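Local coordinates for immunoreactive 84kD antigen PG93 (Porphyromonas gingivalis, PDB 5M11), which serves as an essential surface component of the type IX secretion system, is built on two beta-propellers and binds zinc and calcium ions, at residues H340-V344 / N354-K358; F368-I374 / T390-F396; L16-H20 / F308-N314. All coordinates share one frame; numbering follows the deposited sequence.

Contact 1 (H340-V344 / N354-K358); sequences HAGMV and NFDKK. With ZN (zinc ion), chain H.
Val344 and Phe355 form a hydrogen-bonded antiparallel pair, with Val344 N giving to Phe355 O (2.9 Å) and Phe355 N giving to Val344 O (2.9 Å); both bonds are fairly straight. The next pair, Met343 with Asp356, is of the non-hydrogen-bonded kind. CA-H...O contacts supplement the regular bonds: Met343 CA lies near Phe355 O and Asn354 CA near Val344 O.

Side chains pack on both faces of the strand pair. On one face Val344 CB and Phe355 CB stand 4.1 Å apart. Here CG of Phe355 is anti to the carbonyl carbon (chi1 -56°), and the ring runs past Val344, whose O lies at the ring edge. Phe386 of strand 386-390 covers both side chains. On the other face Met343 leaves with CG opposite its backbone N (chi1 175°), then bends at chi2 and chi3, which carries SD across Asn354 CB (3.9 Å) and CE to Asp356 CB (3.8 Å). Past the strand ends, Lys357 CD lies along Ala341 CB (4.0 Å), while its NZ reaches Ser369 O and Asn371 OD1.

The carboxylate of Asp356, just ahead of helix 357-364, bonds Thr359 rather than the facing strand. His340 stands beside the contact without touching 354-358; within its own segment ND1 gives a hydrogen to Ala341 O (3.1 Å), and NE2 binds zinc at 2.1 Å, with Asp315 as another ligand. Strand pairing thus holds the backbone that follows, and the bent ND1 bond probably helps set the imidazole on the metal.

Contact 2 (F368-I374 / T390-F396); sequences FSFNDAI and TWGNGLF
An aromatic cluster and a loop tied by Asn393 join the entry of strand 373-378 to the turn between strands 386-390 and 394-399. Phe396 is central to the cluster: Phe370 sets its edge over one face, CD1 lying 3.8 Å from Phe396 CZ with the planes at 72°, a T-shaped pair. Phe368 comes to the rim of the same ring, its CE1 3.7 Å from Phe396 CE1, and the two rings are turned obliquely. Val360 and Leu364 of helix 357-364 pack on this cluster.

Asn393 grips Ser369 twice. Ser369 N gives to Asn393 OD1 (3.0 Å), approaching from well above the carbonyl plane, and Asn393 ND2 gives to Ser369 OG (2.8 Å); as modelled, these bonds engage both ends of the amide. Further along, Trp391 N bonds Asp372 O (2.8 Å), and Thr390 CG2 packs against Ala373 CA and Phe370 CE1. Ile374 CD1 meets the indole of Trp391 at CE3. Asp372 uses OD1 on the backbone N of His340, a zinc ligand. Ala373 and Thr390 pair the first and second strands, and 391-393 turns into the third, of the four-stranded antiparallel meander 373-407, the up-and-down order of a beta-propeller blade.

Contact 3 (L16-H20 / F308-N314); sequences LLAIH and FDGPGDN
The flat amide of Asn314 meets Ala18 through its oxygen: Ala18 N gives a hydrogen to Asn314 OD1 (2.8 Å), lying in the carbonyl plane on a lone pair, with an N-H...O angle of 150°. The CG of Asn314 is anti to its own carbonyl carbon (chi1 -56°), which swings the amide over to the 16-20 segment; the Leu17 side chain crosses that of Asn314 at about a right angle, with Leu17 CD2 3.8 Å from Asn314 OD1. The His20 imidazole approaches the opposing backbone obliquely, with CD2 3.5 Å from Gly312 O, and its NE2 hydrogen-bonds a diethylene glycol, probably from the crystallisation liquor.

The ring of Pro311 lies alongside the chain at Leu16 and Leu17, its CG 3.4 Å from Leu16 O and its CD 3.4 Å from Leu17 O, while Ala18 CB rests against CG at 4.0 Å. Near the other end, Ile19 CD1 touches Phe308 CB (3.8 Å), the two side chains crossing squarely. Asp313 turns away from the 16-20 segment and pairs with Lys345. One hydrogen bond and van der Waals contacts thus tie two irregular segments, with no salt bridge between them.

In the fold
Contact 3 holds together the two crossings between the beta-propellers: 16-20 leads from strand 13-16, the outer strand of the second propeller's last blade, into the first propeller, and 308-314 leads back. Contact 1 then lies on the third and fourth strands of the following blade and contact 2 on the blade after that, with helix 357-364 between them. Contact 1 is the middle piece, its centre about 10 Å from that of contact 2 and about 13 Å from that of contact 3. It meets contact 2 where His340 O lies 2.8 Å from Asp372 N, and contact 3 where Met343 CG packs 3.5 Å from Asp313 OD1. His340, a zinc ligand, lies close to Asp313 and thus beside the crossing between the propellers.

Contact 1 (H340-V344 / N354-K358)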
loop_
_atom_site.group_PDB
_atom_site.type_symbol
_atom_site.label_atom_id
_atom_site.label_comp_id
_atom_site.label_asym_id
_atom_site.label_seq_id
_atom_site.Cartn_x
_atom_site.Cartn_y
_atom_site.Cartn_z
ATOM N N HIS A 340 -1.291 -15.076 -8.405
ATOM C CA HIS A 340 -1.866 -13.983 -7.623
ATOM C C HIS A 340 -3.302 -13.814 -8.055
ATOM O O HIS A 340 -3.550 -13.535 -9.227
ATOM C CB HIS A 340 -1.077 -12.669 -7.775
ATOM C CG HIS A 340 -1.481 -11.624 -6.777
ATOM N ND1 HIS A 340 -2.690 -10.955 -6.877
ATOM C CD2 HIS A 340 -0.830 -11.182 -5.676
ATOM C CE1 HIS A 340 -2.738 -10.139 -5.835
ATOM N NE2 HIS A 340 -1.639 -10.237 -5.084
ATOM N N ALA A 341 -4.251 -14.015 -7.121
ATOM C CA ALA A 341 -5.689 -13.902 -7.369
ATOM C C ALA A 341 -6.043 -12.599 -8.122
ATOM O O ALA A 341 -5.592 -11.515 -7.739
ATOM C CB ALA A 341 -6.444 -13.973 -6.055
ATOM N N GLY A 342 -6.781 -12.751 -9.226
ATOM C CA GLY A 342 -7.218 -11.648 -10.072
ATOM C C GLY A 342 -8.087 -10.686 -9.294
ATOM O O GLY A 342 -8.907 -11.123 -8.467
ATOM N N MET A 343 -7.857 -9.368 -9.502
ATOM C CA MET A 343 -8.578 -8.310 -8.805
ATOM C C MET A 343 -8.546 -7.004 -9.612
ATOM O O MET A 343 -7.479 -6.499 -9.988
ATOM C CB MET A 343 -8.004 -8.114 -7.382
ATOM C CG MET A 343 -8.593 -6.965 -6.595
ATOM S SD MET A 343 -10.230 -7.253 -5.883
ATOM C CE MET A 343 -9.839 -8.438 -4.568
ATOM N N VAL A 344 -9.737 -6.470 -9.882
ATOM C CA VAL A 344 -9.897 -5.207 -10.585
ATOM C C VAL A 344 -10.626 -4.280 -9.600
ATOM O O VAL A 344 -11.631 -4.668 -8.998
ATOM C CB VAL A 344 -10.605 -5.355 -11.962
ATOM C CG1 VAL A 344 -10.736 -4.013 -12.659
ATOM C CG2 VAL A 344 -9.868 -6.336 -12.867
ATOM N N ASN A 354 -15.203 -3.875 -6.650
ATOM C CA ASN A 354 -14.125 -4.868 -6.794
ATOM C C ASN A 354 -14.546 -6.156 -7.531
ATOM O O ASN A 354 -15.456 -6.862 -7.103
ATOM C CB ASN A 354 -13.524 -5.247 -5.434
ATOM C CG ASN A 354 -13.285 -4.102 -4.486
ATOM O OD1 ASN A 354 -13.650 -4.166 -3.319
ATOM N ND2 ASN A 354 -12.665 -3.035 -4.941
ATOM N N PHE A 355 -13.837 -6.467 -8.618
ATOM C CA PHE A 355 -14.017 -7.681 -9.411
ATOM C C PHE A 355 -12.899 -8.629 -9.027
ATOM O O PHE A 355 -11.779 -8.455 -9.494
ATOM C CB PHE A 355 -14.009 -7.391 -10.934
ATOM C CG PHE A 355 -15.027 -6.382 -11.413
ATOM C CD1 PHE A 355 -16.276 -6.792 -11.867
ATOM C CD2 PHE A 355 -14.738 -5.021 -11.406
ATOM C CE1 PHE A 355 -17.220 -5.857 -12.306
ATOM C CE2 PHE A 355 -15.687 -4.087 -11.830
ATOM C CZ PHE A 355 -16.920 -4.512 -12.284
ATOM N N ASP A 356 -13.173 -9.576 -8.121
ATOM C CA ASP A 356 -12.174 -10.536 -7.657
ATOM C C ASP A 356 -12.251 -11.843 -8.452
ATOM O O ASP A 356 -13.121 -11.999 -9.322
ATOM C CB ASP A 356 -12.306 -10.801 -6.140
ATOM C CG ASP A 356 -13.713 -11.090 -5.639
ATOM O OD1 ASP A 356 -13.954 -12.229 -5.159
ATOM O OD2 ASP A 356 -14.555 -10.161 -5.668
ATOM N N LYS A 357 -11.311 -12.768 -8.153
ATOM C CA LYS A 357 -11.134 -14.089 -8.767
ATOM C C LYS A 357 -12.455 -14.868 -8.848
ATOM O O LYS A 357 -12.814 -15.301 -9.931
ATOM C CB LYS A 357 -10.066 -14.885 -7.982
ATOM C CG LYS A 357 -9.637 -16.217 -8.588
ATOM C CD LYS A 357 -8.505 -16.862 -7.792
ATOM C CE LYS A 357 -8.467 -18.369 -7.912
ATOM N NZ LYS A 357 -7.791 -18.824 -9.152
ATOM N N LYS A 358 -13.192 -14.990 -7.731
ATOM C CA LYS A 358 -14.446 -15.754 -7.637
ATOM C C LYS A 358 -15.597 -15.110 -8.427
ATOM O O LYS A 358 -16.222 -15.805 -9.223
ATOM C CB LYS A 358 -14.848 -15.976 -6.169
ATOM C CG LYS A 358 -13.775 -16.689 -5.321
ATOM C CD LYS A 358 -13.858 -18.225 -5.380
ATOM C CE LYS A 358 -12.702 -18.906 -4.681
ATOM N NZ LYS A 358 -12.859 -18.915 -3.202
HETATM ZN ZN ZN H . -1.507 -9.437 -3.112
#

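Contact 2 (F368-I374 / T390-F396)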
loop_
_atom_site.group_PDB
_atom_site.type_symbol
_atom_site.label_atom_id
_atom_site.label_comp_id
_atom_site.label_asym_id
_atom_site.label_seq_id
_atom_site.Cartn_x
_atom_site.Cartn_y
_atom_site.Cartn_z
ATOM N N PHE A 368 -11.090 -21.626 -16.306
ATOM C CA PHE A 368 -10.051 -20.587 -16.414
ATOM C C PHE A 368 -9.821 -20.119 -14.979
ATOM O O PHE A 368 -10.649 -20.440 -14.118
ATOM C CB PHE A 368 -10.406 -19.457 -17.395
ATOM C CG PHE A 368 -11.656 -18.692 -17.056
ATOM C CD1 PHE A 368 -11.584 -17.474 -16.392
ATOM C CD2 PHE A 368 -12.908 -19.178 -17.420
ATOM C CE1 PHE A 368 -12.744 -16.760 -16.087
ATOM C CE2 PHE A 368 -14.068 -18.471 -17.100
ATOM C CZ PHE A 368 -13.979 -17.267 -16.437
ATOM N N SER A 369 -8.707 -19.445 -14.681
ATOM C CA SER A 369 -8.450 -19.158 -13.273
ATOM C C SER A 369 -8.597 -17.682 -12.830
ATOM O O SER A 369 -8.667 -17.454 -11.620
ATOM C CB SER A 369 -7.066 -19.666 -12.877
ATOM O OG SER A 369 -6.018 -19.074 -13.629
ATOM N N PHE A 370 -8.683 -16.709 -13.758
ATOM C CA PHE A 370 -8.745 -15.263 -13.445
ATOM C C PHE A 370 -7.705 -14.879 -12.390
ATOM O O PHE A 370 -8.038 -14.559 -11.245
ATOM C CB PHE A 370 -10.139 -14.717 -13.050
ATOM C CG PHE A 370 -10.147 -13.195 -13.041
ATOM C CD1 PHE A 370 -9.850 -12.472 -14.193
ATOM C CD2 PHE A 370 -10.397 -12.489 -11.870
ATOM C CE1 PHE A 370 -9.835 -11.074 -14.177
ATOM C CE2 PHE A 370 -10.375 -11.088 -11.856
ATOM C CZ PHE A 370 -10.094 -10.392 -13.007
ATOM N N ASN A 371 -6.438 -14.975 -12.794
ATOM C CA ASN A 371 -5.281 -14.636 -11.982
ATOM C C ASN A 371 -4.399 -13.651 -12.722
ATOM O O ASN A 371 -4.420 -13.585 -13.956
ATOM C CB ASN A 371 -4.461 -15.895 -11.628
ATOM C CG ASN A 371 -5.071 -16.850 -10.627
ATOM O OD1 ASN A 371 -5.667 -16.470 -9.610
ATOM N ND2 ASN A 371 -4.837 -18.128 -10.852
ATOM N N ASP A 372 -3.596 -12.916 -11.945
ATOM C CA ASP A 372 -2.589 -11.955 -12.362
ATOM C C ASP A 372 -3.125 -10.986 -13.399
ATOM O O ASP A 372 -2.619 -10.935 -14.524
ATOM C CB ASP A 372 -1.314 -12.656 -12.874
ATOM C CG ASP A 372 -0.928 -13.902 -12.103
ATOM O OD1 ASP A 372 -0.514 -13.769 -10.926
ATOM O OD2 ASP A 372 -1.047 -15.013 -12.674
ATOM N N ALA A 373 -4.156 -10.214 -13.014
ATOM C CA ALA A 373 -4.693 -9.129 -13.831
ATOM C C ALA A 373 -3.649 -8.010 -13.776
ATOM O O ALA A 373 -3.356 -7.514 -12.689
ATOM C CB ALA A 373 -6.041 -8.680 -13.284
ATOM N N ILE A 374 -3.001 -7.696 -14.902
ATOM C CA ILE A 374 -1.872 -6.760 -14.872
ATOM C C ILE A 374 -2.036 -5.450 -15.701
ATOM O O ILE A 374 -1.167 -4.570 -15.575
ATOM C CB ILE A 374 -0.576 -7.489 -15.307
ATOM C CG1 ILE A 374 -0.798 -8.315 -16.580
ATOM C CG2 ILE A 374 -0.027 -8.341 -14.173
ATOM C CD1 ILE A 374 0.298 -8.308 -17.412
ATOM N N THR A 390 -4.827 -10.284 -18.434
ATOM C CA THR A 390 -4.288 -11.171 -17.410
ATOM C C THR A 390 -3.038 -11.858 -17.947
ATOM O O THR A 390 -2.994 -12.262 -19.117
ATOM C CB THR A 390 -5.312 -12.198 -16.930
ATOM O OG1 THR A 390 -5.766 -12.957 -18.046
ATOM C CG2 THR A 390 -6.482 -11.568 -16.175
ATOM N N TRP A 391 -2.016 -11.981 -17.097
ATOM C CA TRP A 391 -0.781 -12.622 -17.506
ATOM C C TRP A 391 -0.916 -14.147 -17.323
ATOM O O TRP A 391 -0.628 -14.690 -16.250
ATOM C CB TRP A 391 0.410 -12.021 -16.752
ATOM C CG TRP A 391 1.714 -12.205 -17.460
ATOM C CD1 TRP A 391 2.745 -13.009 -17.076
ATOM C CD2 TRP A 391 2.126 -11.574 -18.682
ATOM N NE1 TRP A 391 3.771 -12.927 -17.984
ATOM C CE2 TRP A 391 3.418 -12.053 -18.984
ATOM C CE3 TRP A 391 1.507 -10.685 -19.584
ATOM C CZ2 TRP A 391 4.106 -11.667 -20.145
ATOM C CZ3 TRP A 391 2.188 -10.312 -20.733
ATOM C CH2 TRP A 391 3.466 -10.807 -21.009
ATOM N N GLY A 392 -1.431 -14.796 -18.370
ATOM C CA GLY A 392 -1.667 -16.232 -18.403
ATOM C C GLY A 392 -3.087 -16.669 -18.713
ATOM O O GLY A 392 -3.268 -17.737 -19.295
ATOM N N ASN A 393 -4.110 -15.865 -18.353
ATOM C CA ASN A 393 -5.519 -16.248 -18.550
ATOM C C ASN A 393 -6.284 -15.527 -19.712
ATOM O O ASN A 393 -7.479 -15.790 -19.910
ATOM C CB ASN A 393 -6.299 -16.069 -17.248
ATOM C CG ASN A 393 -6.047 -17.170 -16.253
ATOM O OD1 ASN A 393 -6.482 -18.324 -16.432
ATOM N ND2 ASN A 393 -5.341 -16.828 -15.177
ATOM N N GLY A 394 -5.608 -14.665 -20.464
ATOM C CA GLY A 394 -6.216 -13.994 -21.612
ATOM C C GLY A 394 -6.703 -12.574 -21.414
ATOM O O GLY A 394 -6.278 -11.884 -20.487
ATOM N N LEU A 395 -7.563 -12.119 -22.340
ATOM C CA LEU A 395 -8.153 -10.784 -22.348
ATOM C C LEU A 395 -9.581 -10.857 -21.832
ATOM O O LEU A 395 -10.337 -11.770 -22.188
ATOM C CB LEU A 395 -8.115 -10.202 -23.769
ATOM C CG LEU A 395 -8.597 -8.768 -23.983
ATOM C CD1 LEU A 395 -7.856 -7.797 -23.105
ATOM C CD2 LEU A 395 -8.412 -8.368 -25.410
ATOM N N PHE A 396 -9.953 -9.901 -20.984
ATOM C CA PHE A 396 -11.273 -9.878 -20.376
ATOM C C PHE A 396 -11.996 -8.597 -20.717
ATOM O O PHE A 396 -11.393 -7.526 -20.763
ATOM C CB PHE A 396 -11.161 -10.065 -18.857
ATOM C CG PHE A 396 -10.793 -11.477 -18.440
ATOM C CD1 PHE A 396 -11.773 -12.378 -18.032
ATOM C CD2 PHE A 396 -9.463 -11.900 -18.439
ATOM C CE1 PHE A 396 -11.431 -13.674 -17.627
ATOM C CE2 PHE A 396 -9.127 -13.210 -18.066
ATOM C CZ PHE A 396 -10.110 -14.078 -17.640
#

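Contact 3 (L16-H20 / F308-N314)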
loop_
_atom_site.group_PDB
_atom_site.type_symbol
_atom_site.label_atom_id
_atom_site.label_comp_id
_atom_site.label_asym_id
_atom_site.label_seq_id
_atom_site.Cartn_x
_atom_site.Cartn_y
_atom_site.Cartn_z
ATOM N N LEU A 16 -6.162 5.299 1.259
ATOM C CA LEU A 16 -7.294 4.509 0.774
ATOM C C LEU A 16 -6.948 2.997 0.928
ATOM O O LEU A 16 -6.618 2.268 -0.029
ATOM C CB LEU A 16 -7.627 4.936 -0.674
ATOM C CG LEU A 16 -8.219 6.361 -0.846
ATOM C CD1 LEU A 16 -8.039 6.851 -2.231
ATOM C CD2 LEU A 16 -9.737 6.383 -0.558
ATOM N N LEU A 17 -6.984 2.564 2.191
ATOM C CA LEU A 17 -6.586 1.232 2.628
ATOM C C LEU A 17 -7.755 0.258 2.678
ATOM O O LEU A 17 -8.905 0.671 2.840
ATOM C CB LEU A 17 -5.862 1.305 3.999
ATOM C CG LEU A 17 -4.482 2.015 3.967
ATOM C CD1 LEU A 17 -3.848 2.078 5.320
ATOM C CD2 LEU A 17 -3.510 1.346 2.986
ATOM N N ALA A 18 -7.433 -1.042 2.510
ATOM C CA ALA A 18 -8.347 -2.174 2.484
ATOM C C ALA A 18 -8.541 -2.859 3.877
ATOM O O ALA A 18 -7.597 -3.002 4.664
ATOM C CB ALA A 18 -7.842 -3.195 1.480
ATOM N N ILE A 19 -9.778 -3.322 4.140
ATOM C CA ILE A 19 -10.087 -4.028 5.380
ATOM C C ILE A 19 -10.004 -5.537 5.030
ATOM O O ILE A 19 -8.941 -6.132 5.242
ATOM C CB ILE A 19 -11.414 -3.506 6.004
ATOM C CG1 ILE A 19 -11.135 -2.200 6.794
ATOM C CG2 ILE A 19 -12.101 -4.524 6.902
ATOM C CD1 ILE A 19 -11.365 -0.909 5.994
ATOM N N HIS A 20 -11.039 -6.115 4.405
ATOM C CA HIS A 20 -11.056 -7.504 3.930
ATOM C C HIS A 20 -10.731 -8.555 5.107
ATOM O O HIS A 20 -11.519 -8.653 6.061
ATOM C CB HIS A 20 -10.115 -7.606 2.675
ATOM C CG HIS A 20 -9.930 -8.950 2.022
ATOM N ND1 HIS A 20 -10.820 -9.995 2.217
ATOM C CD2 HIS A 20 -8.939 -9.369 1.199
ATOM C CE1 HIS A 20 -10.331 -11.011 1.527
ATOM N NE2 HIS A 20 -9.203 -10.680 0.898
ATOM N N PHE A 308 -17.487 -0.351 6.513
ATOM C CA PHE A 308 -16.330 0.212 5.817
ATOM C C PHE A 308 -16.188 -0.334 4.414
ATOM O O PHE A 308 -16.107 -1.553 4.224
ATOM C CB PHE A 308 -15.018 -0.062 6.562
ATOM C CG PHE A 308 -14.986 0.261 8.032
ATOM C CD1 PHE A 308 -14.662 1.540 8.472
ATOM C CD2 PHE A 308 -15.199 -0.732 8.985
ATOM C CE1 PHE A 308 -14.583 1.828 9.837
ATOM C CE2 PHE A 308 -15.127 -0.442 10.347
ATOM C CZ PHE A 308 -14.804 0.830 10.763
ATOM N N ASP A 309 -16.124 0.574 3.439
ATOM C CA ASP A 309 -15.894 0.220 2.041
ATOM C C ASP A 309 -14.573 0.820 1.581
ATOM O O ASP A 309 -14.363 2.021 1.724
ATOM C CB ASP A 309 -17.047 0.651 1.126
ATOM C CG ASP A 309 -16.801 0.328 -0.339
ATOM O OD1 ASP A 309 -16.872 -0.872 -0.708
ATOM O OD2 ASP A 309 -16.502 1.265 -1.102
ATOM N N GLY A 310 -13.696 -0.048 1.075
ATOM C CA GLY A 310 -12.360 0.276 0.583
ATOM C C GLY A 310 -11.950 -0.600 -0.588
ATOM O O GLY A 310 -12.793 -1.319 -1.135
ATOM N N PRO A 311 -10.670 -0.571 -1.026
ATOM C CA PRO A 311 -10.264 -1.452 -2.138
ATOM C C PRO A 311 -10.325 -2.937 -1.756
ATOM O O PRO A 311 -10.339 -3.256 -0.570
ATOM C CB PRO A 311 -8.827 -1.006 -2.446
ATOM C CG PRO A 311 -8.354 -0.352 -1.250
ATOM C CD PRO A 311 -9.531 0.215 -0.518
ATOM N N GLY A 312 -10.394 -3.821 -2.754
ATOM C CA GLY A 312 -10.429 -5.270 -2.556
ATOM C C GLY A 312 -9.192 -5.794 -1.848
ATOM O O GLY A 312 -9.284 -6.711 -1.031
ATOM N N ASP A 313 -8.021 -5.198 -2.175
ATOM C CA ASP A 313 -6.686 -5.435 -1.614
ATOM C C ASP A 313 -5.871 -4.134 -1.727
ATOM O O ASP A 313 -6.377 -3.147 -2.263
ATOM C CB ASP A 313 -5.972 -6.632 -2.280
ATOM C CG ASP A 313 -5.901 -6.641 -3.797
ATOM O OD1 ASP A 313 -5.989 -7.744 -4.388
ATOM O OD2 ASP A 313 -5.684 -5.563 -4.389
ATOM N N ASN A 314 -4.642 -4.110 -1.198
ATOM C CA ASN A 314 -3.809 -2.904 -1.237
ATOM C C ASN A 314 -2.739 -3.012 -2.333
ATOM O O ASN A 314 -1.639 -2.459 -2.174
ATOM C CB ASN A 314 -3.157 -2.654 0.125
ATOM C CG ASN A 314 -4.113 -2.556 1.288
ATOM O OD1 ASN A 314 -5.041 -1.748 1.289
ATOM N ND2 ASN A 314 -3.831 -3.301 2.350
#